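Local coordinates for protein phenylalanine hydroxylase (Colwellia psychrerythraea, PDB 2V27) that probably hydroxylates L-phenylalanine to L-tyrosine with molecular oxygen and tetrahydrobiopterin, using an iron centre, in the first step of phenylalanine breakdown, at residues P188-Y193 with D218-I223; D206-L211 with V248-A253; L211-R216 with G255-K260. One frame throughout, in Å; residues are numbered along the deposited sequence.

Interaction 1 of 3, residues P188-Y193 with D218-I223; sequences PGETDY and DIMQPI
Tyr193 swings its ring out toward Met220 because CG stands anti to the backbone N (chi1 173°), while Met220 folds back on itself, bent at chi2 (-51°) and chi3 (-67°), and lays its terminal methyl on that ring. The result is a Met-aromatic contact in the catalytic domain of a biopterin-dependent aromatic amino acid hydroxylase, joining helix 188-196 to the loop that runs into strand 223-227. Met220 CE does the touching: it sits over one face as a CH-pi donor, 3.6 Å from the Tyr193 ring centroid and displaced toward the rim, with Tyr193 CG its nearest ring atom at 3.3 Å. Met220 SD stays farther off, above the same ring at 5.0 Å from the centroid. At the far end of the ring, Tyr193 OH donates to Gln221 O over 2.7 Å, reaching the oxygen from above its carbonyl plane although that oxygen lies in the plane of the ring. A water makes a second bridge, donating a hydrogen bond to Glu190 OE1 and accepting one from Gln221 N. The other carboxylate oxygen of Glu190 forms a salt bridge with Lys265 of the second subunit. Gln221 folds its own amide back along the loop, where NE2 donates to Ile219 O at 2.9 Å.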
loop_
_atom_site.group_PDB
_atom_site.type_symbol
_atom_site.label_atom_id
_atom_site.label_comp_id
_atom_site.label_asym_id
_atom_site.label_seq_id
_atom_site.Cartn_x
_atom_site.Cartn_y
_atom_site.Cartn_z
ATOM N N PRO B 188 -13.620 8.510 4.932
ATOM C CA PRO B 188 -13.701 7.911 6.291
ATOM C C PRO B 188 -12.466 7.051 6.583
ATOM O O PRO B 188 -11.925 7.105 7.699
ATOM C CB PRO B 188 -14.994 7.036 6.230
ATOM C CG PRO B 188 -15.785 7.647 5.059
ATOM C CD PRO B 188 -14.741 8.092 4.051
ATOM N N GLY B 189 -12.015 6.295 5.585
ATOM C CA GLY B 189 -10.831 5.392 5.823
ATOM C C GLY B 189 -9.566 6.206 6.138
ATOM O O GLY B 189 -8.849 5.905 7.115
ATOM N N GLU B 190 -9.347 7.282 5.393
ATOM C CA GLU B 190 -8.205 8.155 5.686
ATOM C C GLU B 190 -8.320 8.901 7.010
ATOM O O GLU B 190 -7.303 9.079 7.698
ATOM C CB GLU B 190 -8.007 9.178 4.570
ATOM C CG GLU B 190 -7.719 8.624 3.187
ATOM C CD GLU B 190 -6.376 7.869 3.054
ATOM O OE1 GLU B 190 -5.587 7.891 4.002
ATOM O OE2 GLU B 190 -6.197 7.245 1.971
ATOM N N THR B 191 -9.527 9.331 7.362
ATOM C CA THR B 191 -9.719 10.047 8.624
ATOM C C THR B 191 -9.425 9.124 9.827
ATOM O O THR B 191 -8.752 9.524 10.791
ATOM C CB THR B 191 -11.156 10.604 8.696
ATOM O OG1 THR B 191 -11.234 11.703 7.796
ATOM C CG2 THR B 191 -11.481 11.114 10.096
ATOM N N ASP B 192 -9.966 7.903 9.771
ATOM C CA ASP B 192 -9.794 6.996 10.917
ATOM C C ASP B 192 -8.296 6.695 11.073
ATOM O O ASP B 192 -7.766 6.749 12.175
ATOM C CB ASP B 192 -10.538 5.698 10.648
ATOM C CG ASP B 192 -10.439 4.689 11.806
ATOM O OD1 ASP B 192 -10.378 3.493 11.502
ATOM O OD2 ASP B 192 -10.514 5.060 12.981
ATOM N N TYR B 193 -7.605 6.432 9.985
ATOM C CA TYR B 193 -6.209 6.000 10.052
ATOM C C TYR B 193 -5.347 7.174 10.548
ATOM O O TYR B 193 -4.527 7.026 11.458
ATOM C CB TYR B 193 -5.782 5.534 8.665
ATOM C CG TYR B 193 -4.322 5.200 8.519
ATOM C CD1 TYR B 193 -3.807 3.893 8.778
ATOM C CD2 TYR B 193 -3.447 6.169 8.016
ATOM C CE1 TYR B 193 -2.431 3.616 8.576
ATOM C CE2 TYR B 193 -2.093 5.914 7.827
ATOM C CZ TYR B 193 -1.583 4.629 8.106
ATOM O OH TYR B 193 -0.234 4.369 7.880
ATOM N N ASP B 218 -0.625 5.334 -3.396
ATOM C CA ASP B 218 -1.499 4.151 -3.342
ATOM C C ASP B 218 -1.317 3.282 -2.088
ATOM O O ASP B 218 -1.740 2.120 -2.057
ATOM C CB ASP B 218 -1.273 3.309 -4.622
ATOM C CG ASP B 218 -1.613 4.069 -5.898
ATOM O OD1 ASP B 218 -2.547 4.897 -5.849
ATOM O OD2 ASP B 218 -0.951 3.856 -6.957
ATOM N N ILE B 219 -0.708 3.874 -1.059
ATOM C CA ILE B 219 -0.480 3.152 0.215
ATOM C C ILE B 219 -0.992 3.953 1.436
ATOM O O ILE B 219 -1.236 5.166 1.331
ATOM C CB ILE B 219 1.012 2.744 0.487
ATOM C CG1 ILE B 219 1.862 4.023 0.681
ATOM C CG2 ILE B 219 1.551 1.892 -0.649
ATOM C CD1 ILE B 219 3.300 3.693 1.109
ATOM N N MET B 220 -1.206 3.283 2.582
ATOM C CA MET B 220 -1.495 3.999 3.817
ATOM C C MET B 220 -0.187 4.739 4.175
ATOM O O MET B 220 0.899 4.179 4.209
ATOM C CB MET B 220 -1.906 3.024 4.890
ATOM C CG MET B 220 -3.149 2.180 4.516
ATOM S SD MET B 220 -4.562 3.161 3.928
ATOM C CE MET B 220 -4.997 4.034 5.461
ATOM N N GLN B 221 -0.318 6.042 4.380
ATOM C CA GLN B 221 0.824 6.895 4.581
ATOM C C GLN B 221 1.601 6.546 5.882
ATOM O O GLN B 221 1.044 6.562 6.995
ATOM C CB GLN B 221 0.367 8.373 4.577
ATOM C CG GLN B 221 -0.212 8.791 3.171
ATOM C CD GLN B 221 0.787 8.512 2.095
ATOM O OE1 GLN B 221 1.839 9.161 2.024
ATOM N NE2 GLN B 221 0.445 7.584 1.226
ATOM N N PRO B 222 2.904 6.250 5.751
ATOM C CA PRO B 222 3.707 5.974 6.944
ATOM C C PRO B 222 4.098 7.210 7.738
ATOM O O PRO B 222 4.428 7.094 8.938
ATOM C CB PRO B 222 4.953 5.249 6.396
ATOM C CG PRO B 222 5.014 5.600 4.945
ATOM C CD PRO B 222 3.639 6.037 4.484
ATOM N N ILE B 223 3.962 8.393 7.128
ATOM C CA ILE B 223 4.438 9.631 7.746
ATOM C C ILE B 223 3.441 10.763 7.439
ATOM O O ILE B 223 3.017 10.918 6.295
ATOM C CB ILE B 223 5.792 10.071 7.142
ATOM C CG1 ILE B 223 6.881 9.066 7.455
ATOM C CG2 ILE B 223 6.177 11.449 7.683
ATOM C CD1 ILE B 223 8.144 9.287 6.611
HETATM O O HOH W 1 -3.009 7.133 4.480
#

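Interaction 2 of 3, residues D206-L211 with V248-A253; sequences DILDVL and VAQAEA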
loop_
_atom_site.group_PDB
_atom_site.type_symbol
_atom_site.label_atom_id
_atom_site.label_comp_id
_atom_site.label_asym_id
_atom_site.label_seq_id
_atom_site.Cartn_x
_atom_site.Cartn_y
_atom_site.Cartn_z
ATOM N N ASP B 206 8.406 20.565 9.000
ATOM C CA ASP B 206 9.654 21.237 8.729
ATOM C C ASP B 206 9.812 21.113 7.226
ATOM O O ASP B 206 9.768 20.006 6.644
ATOM C CB ASP B 206 10.797 20.553 9.465
ATOM C CG ASP B 206 12.160 21.140 9.102
ATOM O OD1 ASP B 206 12.733 20.794 8.051
ATOM O OD2 ASP B 206 12.640 21.976 9.870
ATOM N N ILE B 207 9.992 22.247 6.570
ATOM C CA ILE B 207 9.893 22.243 5.120
ATOM C C ILE B 207 10.995 21.399 4.490
ATOM O O ILE B 207 10.787 20.735 3.468
ATOM C CB ILE B 207 9.855 23.704 4.557
ATOM C CG1 ILE B 207 9.589 23.645 3.040
ATOM C CG2 ILE B 207 11.097 24.506 4.945
ATOM C CD1 ILE B 207 8.752 24.874 2.490
ATOM N N LEU B 208 12.216 21.473 5.041
ATOM C CA LEU B 208 13.302 20.646 4.492
ATOM C C LEU B 208 13.000 19.143 4.674
ATOM O O LEU B 208 13.140 18.373 3.695
ATOM C CB LEU B 208 14.684 21.057 5.108
ATOM C CG LEU B 208 15.845 20.303 4.502
ATOM C CD1 LEU B 208 16.001 20.581 3.000
ATOM C CD2 LEU B 208 17.064 20.861 5.265
ATOM N N ASP B 209 12.546 18.729 5.863
ATOM C CA ASP B 209 12.152 17.314 6.065
ATOM C C ASP B 209 11.091 16.905 4.998
ATOM O O ASP B 209 11.198 15.843 4.356
ATOM C CB ASP B 209 11.563 17.074 7.461
ATOM C CG ASP B 209 12.583 16.839 8.468
ATOM O OD1 ASP B 209 13.614 16.209 8.137
ATOM O OD2 ASP B 209 12.296 17.267 9.604
ATOM N N VAL B 210 10.101 17.796 4.811
ATOM C CA VAL B 210 8.976 17.489 3.903
ATOM C C VAL B 210 9.512 17.336 2.487
ATOM O O VAL B 210 9.225 16.337 1.836
ATOM C CB VAL B 210 7.913 18.607 3.945
ATOM C CG1 VAL B 210 6.909 18.513 2.707
ATOM C CG2 VAL B 210 7.179 18.575 5.218
ATOM N N LEU B 211 10.345 18.272 2.004
ATOM C CA LEU B 211 10.868 18.173 0.638
ATOM C C LEU B 211 11.730 16.887 0.395
ATOM O O LEU B 211 11.893 16.445 -0.736
ATOM C CB LEU B 211 11.720 19.421 0.324
ATOM C CG LEU B 211 10.916 20.723 0.155
ATOM C CD1 LEU B 211 11.859 21.905 0.129
ATOM C CD2 LEU B 211 9.999 20.708 -1.093
ATOM N N VAL B 248 14.723 23.513 -2.283
ATOM C CA VAL B 248 14.757 22.339 -3.145
ATOM C C VAL B 248 16.206 21.889 -3.431
ATOM O O VAL B 248 16.546 20.723 -3.285
ATOM C CB VAL B 248 13.957 22.547 -4.470
ATOM C CG1 VAL B 248 14.211 21.438 -5.451
ATOM C CG2 VAL B 248 12.448 22.671 -4.147
ATOM N N ALA B 249 17.050 22.846 -3.838
ATOM C CA ALA B 249 18.477 22.582 -4.000
ATOM C C ALA B 249 19.162 22.052 -2.718
ATOM O O ALA B 249 19.950 21.107 -2.811
ATOM C CB ALA B 249 19.199 23.863 -4.497
ATOM N N GLN B 250 18.796 22.584 -1.562
ATOM C CA GLN B 250 19.364 22.059 -0.307
ATOM C C GLN B 250 18.915 20.593 -0.086
ATOM O O GLN B 250 19.696 19.731 0.289
ATOM C CB GLN B 250 18.895 22.918 0.839
ATOM C CG GLN B 250 19.538 22.504 2.104
ATOM C CD GLN B 250 19.035 23.277 3.270
ATOM O OE1 GLN B 250 18.083 24.082 3.159
ATOM N NE2 GLN B 250 19.708 23.126 4.393
ATOM N N ALA B 251 17.621 20.341 -0.276
ATOM C CA ALA B 251 17.123 18.969 -0.245
ATOM C C ALA B 251 17.872 18.004 -1.176
ATOM O O ALA B 251 18.196 16.898 -0.756
ATOM C CB ALA B 251 15.627 18.985 -0.574
ATOM N N GLU B 252 18.128 18.410 -2.431
ATOM C CA GLU B 252 18.845 17.629 -3.354
ATOM C C GLU B 252 20.305 17.397 -2.930
ATOM O O GLU B 252 20.804 16.270 -3.040
ATOM C CB GLU B 252 18.758 18.249 -4.736
ATOM C CG GLU B 252 17.470 17.893 -5.437
ATOM C CD GLU B 252 17.414 18.362 -6.877
ATOM O OE1 GLU B 252 17.019 17.566 -7.782
ATOM O OE2 GLU B 252 17.773 19.537 -7.084
ATOM N N ALA B 253 20.955 18.437 -2.399
ATOM C CA ALA B 253 22.321 18.271 -1.875
ATOM C C ALA B 253 22.377 17.194 -0.756
ATOM O O ALA B 253 23.349 16.453 -0.644
ATOM C CB ALA B 253 22.826 19.593 -1.331
#
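Leu208 packs both its methyl groups against helix 241-254, at the heart of a helix-helix contact with helix 207-211. CD1 rests on the turn at Ala251, 3.9 Å from Ala251 CB, and CD2 lies against the amide end of Gln250, 3.6 Å from NE2. Gln250, extended beyond CG, crosses the leucine at about a right angle, its CD and NE2 meeting Leu208 CD2. One turn on, Leu211 CB meets Ala251 CB at 4.0 Å, and the branched end of Leu211 reaches Val248, with Leu211 CD2 and Val248 CG2 a looser 4.4 Å apart. The small Ala251 methyl thus sits between the two leucines, and the segment axes approach to 9.4 Å at a crossing angle of -61°. No hydrogen bond joins the two segments; the contact is apolar packing with one amide at its margin. Leu247 and Leu254 of the same helix 241-254 add to the packing around Leu211 and Leu208; outside them, Phe157 of helix 152-167 packs on Val248 and Ala251. The start of the short helix is fixed by Asp206 at the N-cap, whose OD1 accepts from Asp209 N at 3.0 Å through its anti lone pair, in a nearly straight bond of 168°.

Interaction 3 of 3, residues L211-R216 with G255-K260; sequences LRTPYR and GLHEAK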
loop_
_atom_site.group_PDB
_atom_site.type_symbol
_atom_site.label_atom_id
_atom_site.label_comp_id
_atom_site.label_asym_id
_atom_site.label_seq_id
_atom_site.Cartn_x
_atom_site.Cartn_y
_atom_site.Cartn_z
ATOM N N LEU B 211 10.345 18.272 2.004
ATOM C CA LEU B 211 10.868 18.173 0.638
ATOM C C LEU B 211 11.730 16.887 0.395
ATOM O O LEU B 211 11.893 16.445 -0.736
ATOM C CB LEU B 211 11.720 19.421 0.324
ATOM C CG LEU B 211 10.916 20.723 0.155
ATOM C CD1 LEU B 211 11.859 21.905 0.129
ATOM C CD2 LEU B 211 9.999 20.708 -1.093
ATOM N N ARG B 212 12.292 16.365 1.492
ATOM C CA ARG B 212 13.145 15.160 1.430
ATOM C C ARG B 212 12.390 13.832 1.614
ATOM O O ARG B 212 13.020 12.777 1.611
ATOM C CB ARG B 212 14.219 15.247 2.500
ATOM C CG ARG B 212 15.282 16.336 2.098
ATOM C CD ARG B 212 16.362 16.483 3.188
ATOM N NE ARG B 212 17.197 15.304 3.130
ATOM C CZ ARG B 212 17.409 14.442 4.123
ATOM N NH1 ARG B 212 16.905 14.621 5.366
ATOM N NH2 ARG B 212 18.136 13.364 3.846
ATOM N N THR B 213 11.067 13.854 1.801
ATOM C CA THR B 213 10.355 12.610 2.181
ATOM C C THR B 213 9.768 11.873 0.948
ATOM O O THR B 213 8.843 12.386 0.317
ATOM C CB THR B 213 9.211 12.956 3.177
ATOM O OG1 THR B 213 9.747 13.576 4.362
ATOM C CG2 THR B 213 8.486 11.648 3.600
ATOM N N PRO B 214 10.252 10.672 0.632
ATOM C CA PRO B 214 9.634 9.907 -0.495
ATOM C C PRO B 214 8.228 9.528 -0.085
ATOM O O PRO B 214 7.934 9.314 1.128
ATOM C CB PRO B 214 10.438 8.593 -0.552
ATOM C CG PRO B 214 11.337 8.617 0.578
ATOM C CD PRO B 214 11.369 9.961 1.286
ATOM N N TYR B 215 7.327 9.462 -1.046
ATOM C CA TYR B 215 5.957 9.021 -0.693
ATOM C C TYR B 215 5.356 8.321 -1.911
ATOM O O TYR B 215 5.851 8.420 -3.052
ATOM C CB TYR B 215 5.060 10.227 -0.327
ATOM C CG TYR B 215 4.753 11.145 -1.458
ATOM C CD1 TYR B 215 3.501 11.135 -2.085
ATOM C CD2 TYR B 215 5.725 12.066 -1.894
ATOM C CE1 TYR B 215 3.229 12.009 -3.155
ATOM C CE2 TYR B 215 5.470 12.934 -2.948
ATOM C CZ TYR B 215 4.239 12.902 -3.564
ATOM O OH TYR B 215 3.934 13.729 -4.631
ATOM N N ARG B 216 4.292 7.570 -1.641
ATOM C CA ARG B 216 3.573 6.808 -2.673
ATOM C C ARG B 216 2.103 7.045 -2.488
ATOM O O ARG B 216 1.621 7.018 -1.362
ATOM C CB ARG B 216 3.887 5.319 -2.586
ATOM C CG ARG B 216 5.366 4.981 -2.756
ATOM C CD ARG B 216 5.837 5.222 -4.217
ATOM N NE ARG B 216 7.265 4.854 -4.347
ATOM C CZ ARG B 216 8.301 5.683 -4.149
ATOM N NH1 ARG B 216 8.112 6.981 -3.835
ATOM N NH2 ARG B 216 9.557 5.199 -4.259
ATOM N N GLY B 255 20.081 14.799 -0.384
ATOM C CA GLY B 255 19.403 13.603 -0.917
ATOM C C GLY B 255 18.112 13.313 -0.141
ATOM O O GLY B 255 17.882 13.824 0.956
ATOM N N LEU B 256 17.274 12.485 -0.739
ATOM C CA LEU B 256 16.041 12.089 -0.079
ATOM C C LEU B 256 16.322 11.350 1.201
ATOM O O LEU B 256 17.300 10.612 1.298
ATOM C CB LEU B 256 15.199 11.208 -0.986
ATOM C CG LEU B 256 14.642 11.833 -2.269
ATOM C CD1 LEU B 256 13.882 10.775 -3.095
ATOM C CD2 LEU B 256 13.752 13.034 -1.977
ATOM N N HIS B 257 15.428 11.487 2.172
ATOM C CA HIS B 257 15.396 10.609 3.338
ATOM C C HIS B 257 15.314 9.169 2.849
ATOM O O HIS B 257 14.720 8.872 1.789
ATOM C CB HIS B 257 14.106 10.820 4.143
ATOM C CG HIS B 257 14.125 11.946 5.124
ATOM N ND1 HIS B 257 14.986 11.949 6.205
ATOM C CD2 HIS B 257 13.320 13.042 5.264
ATOM C CE1 HIS B 257 14.735 13.018 6.947
ATOM N NE2 HIS B 257 13.747 13.704 6.391
ATOM N N GLU B 258 15.877 8.243 3.643
ATOM C CA GLU B 258 15.661 6.814 3.317
ATOM C C GLU B 258 14.151 6.566 3.399
ATOM O O GLU B 258 13.502 7.076 4.309
ATOM C CB GLU B 258 16.349 5.915 4.330
ATOM C CG GLU B 258 16.279 4.457 3.907
ATOM C CD GLU B 258 16.939 3.529 4.915
ATOM O OE1 GLU B 258 17.611 4.004 5.854
ATOM O OE2 GLU B 258 16.774 2.308 4.764
ATOM N N ALA B 259 13.655 5.832 2.428
ATOM C CA ALA B 259 12.216 5.461 2.394
ATOM C C ALA B 259 11.846 4.567 3.577
ATOM O O ALA B 259 12.645 3.700 4.002
ATOM C CB ALA B 259 11.914 4.747 1.141
ATOM N N LYS B 260 10.628 4.739 4.110
ATOM C CA LYS B 260 10.100 3.762 5.038
ATOM C C LYS B 260 9.826 2.462 4.289
ATOM O O LYS B 260 9.626 2.475 3.091
ATOM C CB LYS B 260 8.855 4.261 5.737
ATOM C CG LYS B 260 9.037 5.597 6.438
ATOM C CD LYS B 260 9.706 5.356 7.754
ATOM C CE LYS B 260 9.211 6.407 8.776
ATOM N NZ LYS B 260 9.323 5.959 10.203
HETATM O O HOH W 2 18.063 11.346 6.380
HETATM O O HOH W 3 9.193 7.191 3.397
#
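The loop that follows helix 207-211 is fastened here to the one that follows helix 241-254, through Arg212, Pro214, the Gly255 carbonyl and both the backbone and the ring of His257. The arginine grips a single oxygen side-on with two nitrogens: Arg212 NE donates to Gly255 O at 2.7 Å, nearly in line with the carbonyl, and NH2 donates to it at 2.9 Å from above the carbonyl plane. The bend at chi3 (72°) turns the guanidinium back toward Gly255. Main chain answers main chain alongside, where His257 N donates to Arg212 O at 2.8 Å. Gly255, with its positive phi of 78°, is the first residue to leave the helical course of 241-254, and the chain then runs on beside 211-214 in an extended, polyproline-II-like form. Over one face of the imidazole comes Arg212 NH1, offset toward the rim and 3.1 Å from His257 CE1, with the guanidinium and ring planes 48° apart. A water in the guanidinium plane links Arg212 NH2 to His257 ND1, while His257 NE2 is hydrogen-bonded to Asp209 OD1. A leucine in place of Arg212 removes both donors to Gly255 O and the charged group over the His257 face, and would probably leave that carbonyl without its side-chain mates and the imidazole less restrained on that side. Farther along, Pro214 sets CG and CD against the polyproline-II-like chain: Pro214 CG lies 3.7 Å from Ala259 CA, and Pro214 CD lies 3.6 Å from His257 O. Thr213 turns the other way, with OG1 bonded to Tyr225 and to Asp209 O. Beyond the proline, Lys260 N donates to a water at 2.9 Å, and that water gives a weak bond to Pro214 O.

Overall arrangement
Interactions 2 and 3 are neighbours, with centres about 10 Å apart, and share Leu211: its side chain belongs to the helix packing, and the next residue starts the tie between the loops. Ala251 CB, packed on Arg212 CG at 3.8 Å, joins them further. Interaction 1 lies about 17 Å, centre to centre, from interaction 3 but touches it through Gln221 NE2 and Arg216 O, 2.9 Å apart, and through Ile223 CD1 on Lys260 CE. Between interactions 1 and 2 the nearest atoms stay about 7 Å apart. Interaction 1 is the one near the iron bound by His122, His127 and Glu167, the Glu190 side chain about 10 Å from the metal; the other two lie away from that site.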